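Local coordinates for peptidase S9 prolyl oligopeptidase catalytic domain-containing protein (Pyrococcus horikoshii, PDB 4HXF) that probably cleaves peptides as a serine protease of the prolyl oligopeptidase family, working as a self-compartmentalizing hexamer that selects its substrates through multimerization, at residues A[166-171]-A[181-186]. Sequence-based numbering, arbitrary orientation.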
# COMPACT_ATOMS: atom_id res chain seq x y z
N GLU A 166 1.79 8.87 38.49
CA GLU A 166 2.79 8.17 39.28
C GLU A 166 3.03 6.89 38.59
O GLU A 166 2.12 6.30 37.98
CB GLU A 166 2.18 7.78 40.63
CG GLU A 166 1.66 8.85 41.52
CD GLU A 166 2.70 9.43 42.44
OE1 GLU A 166 2.32 10.30 43.25
OE2 GLU A 166 3.91 9.07 42.31
N GLN A 167 4.26 6.42 38.69
CA GLN A 167 4.57 5.13 38.14
C GLN A 167 5.68 4.48 38.93
O GLN A 167 6.56 5.19 39.53
CB GLN A 167 5.01 5.24 36.73
CG GLN A 167 6.24 6.00 36.43
CD GLN A 167 6.26 6.30 34.95
OE1 GLN A 167 6.54 5.39 34.13
NE2 GLN A 167 5.83 7.53 34.58
N PHE A 168 5.69 3.15 38.95
CA PHE A 168 6.79 2.41 39.59
C PHE A 168 6.80 1.00 39.03
O PHE A 168 5.87 0.57 38.38
CB PHE A 168 6.73 2.38 41.13
CG PHE A 168 5.45 1.84 41.74
CD1 PHE A 168 4.31 2.66 41.89
CD2 PHE A 168 5.35 0.51 42.18
CE1 PHE A 168 3.10 2.14 42.38
CE2 PHE A 168 4.15 0.01 42.67
CZ PHE A 168 3.09 0.81 42.80
N GLU A 169 7.90 0.32 39.30
CA GLU A 169 8.10 -1.07 38.84
C GLU A 169 8.37 -2.01 40.01
O GLU A 169 8.84 -1.60 41.10
CB GLU A 169 9.20 -1.14 37.79
CG GLU A 169 10.59 -1.30 38.27
CD GLU A 169 11.57 -1.49 37.07
OE1 GLU A 169 12.43 -2.36 37.14
OE2 GLU A 169 11.43 -0.78 36.08
N LYS A 170 8.05 -3.26 39.77
CA LYS A 170 8.29 -4.34 40.70
C LYS A 170 8.75 -5.56 39.95
O LYS A 170 8.68 -5.59 38.73
CB LYS A 170 6.99 -4.67 41.45
CG LYS A 170 6.63 -3.62 42.46
CD LYS A 170 7.59 -3.48 43.66
CE LYS A 170 7.05 -2.54 44.73
NZ LYS A 170 8.18 -2.32 45.69
N PRO A 171 9.25 -6.58 40.69
CA PRO A 171 9.51 -7.85 40.01
C PRO A 171 8.38 -8.46 39.23
O PRO A 171 7.19 -8.04 39.44
CB PRO A 171 9.90 -8.77 41.22
CG PRO A 171 10.40 -7.81 42.23
CD PRO A 171 9.47 -6.62 42.14
N ASP A 181 -6.64 5.67 49.07
CA ASP A 181 -5.62 6.44 48.30
C ASP A 181 -4.23 5.82 48.25
O ASP A 181 -3.29 6.38 47.63
CB ASP A 181 -5.48 7.90 48.81
CG ASP A 181 -6.60 8.77 48.33
OD1 ASP A 181 -7.13 8.48 47.23
OD2 ASP A 181 -7.04 9.59 49.14
N SER A 182 -4.11 4.62 48.85
CA SER A 182 -2.91 3.81 48.73
C SER A 182 -3.06 2.69 47.78
O SER A 182 -4.15 2.42 47.28
CB SER A 182 -2.56 3.24 50.15
OG SER A 182 -2.41 4.33 51.06
N ILE A 183 -1.96 2.07 47.42
CA ILE A 183 -1.97 0.92 46.60
C ILE A 183 -1.35 -0.28 47.38
O ILE A 183 -0.29 -0.14 48.00
CB ILE A 183 -1.14 1.13 45.31
CG1 ILE A 183 -1.74 2.30 44.48
CG2 ILE A 183 -1.08 -0.12 44.46
CD1 ILE A 183 -0.79 2.75 43.37
N VAL A 184 -2.08 -1.40 47.43
CA VAL A 184 -1.56 -2.65 48.06
C VAL A 184 -0.88 -3.45 46.98
O VAL A 184 -1.49 -3.81 45.93
CB VAL A 184 -2.66 -3.49 48.74
CG1 VAL A 184 -2.04 -4.64 49.52
CG2 VAL A 184 -3.45 -2.65 49.72
N VAL A 185 0.39 -3.69 47.19
CA VAL A 185 1.24 -4.31 46.19
C VAL A 185 1.70 -5.67 46.63
O VAL A 185 2.32 -5.77 47.68
CB VAL A 185 2.46 -3.44 45.80
CG1 VAL A 185 3.37 -4.06 44.71
CG2 VAL A 185 1.96 -1.96 45.36
N SER A 186 1.41 -6.72 45.85
CA SER A 186 1.78 -8.11 46.22
C SER A 186 2.90 -8.57 45.29
O SER A 186 2.72 -8.50 44.05
CB SER A 186 0.56 -9.05 46.15
OG SER A 186 -0.50 -8.57 46.97
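With CG of Phe168 set between its backbone N and carbonyl carbon (chi1 56°), the ring reaches across to Val185, whose CG2 is anti to the carbonyl carbon and CG1 anti to the backbone N (chi1 -178°). Each valine methyl thereby gets its own partner. At the outer rim of the phenyl ring, Val185 CG2 lies 3.9 Å from Phe168 CZ and 4.0 Å from Phe168 CE2. On the same ring, Ile183 CD1 lies 4.1 Å from Phe168 CE1. Both methyls lie near the ring plane, so the aliphatic contact is with the edge; stacking partners of Phe168 come from elsewhere, namely Phe154 and Trp205. CG1 of Val185 rests against the aliphatic part of Lys170: Lys170 CG lies 4.0 Å from Val185 CG1, and the bend at chi2 (-67°) folds the chain back so that Lys170 CE is also 4.0 Å from it. Lys170 NZ, beyond these methylenes, forms a salt bridge with Glu210. Strand axes 9.4 Å apart, at 27°, are too far apart for directly paired neighbours; 163-171 is the outermost strand of one four-stranded antiparallel sheet and 182-188 the second of the next: this is packing between successive blades of the beta-propeller. The interface is small, 154 Å² in all, and wholly of side chains. An alanine in place of Val185 would probably leave the CZ side of the Phe168 ring and the Lys170 methylenes without their apolar neighbour, opening a small gap there. Near this blade edge, Glu166 forms a salt bridge with Lys345 of a neighbouring subunit.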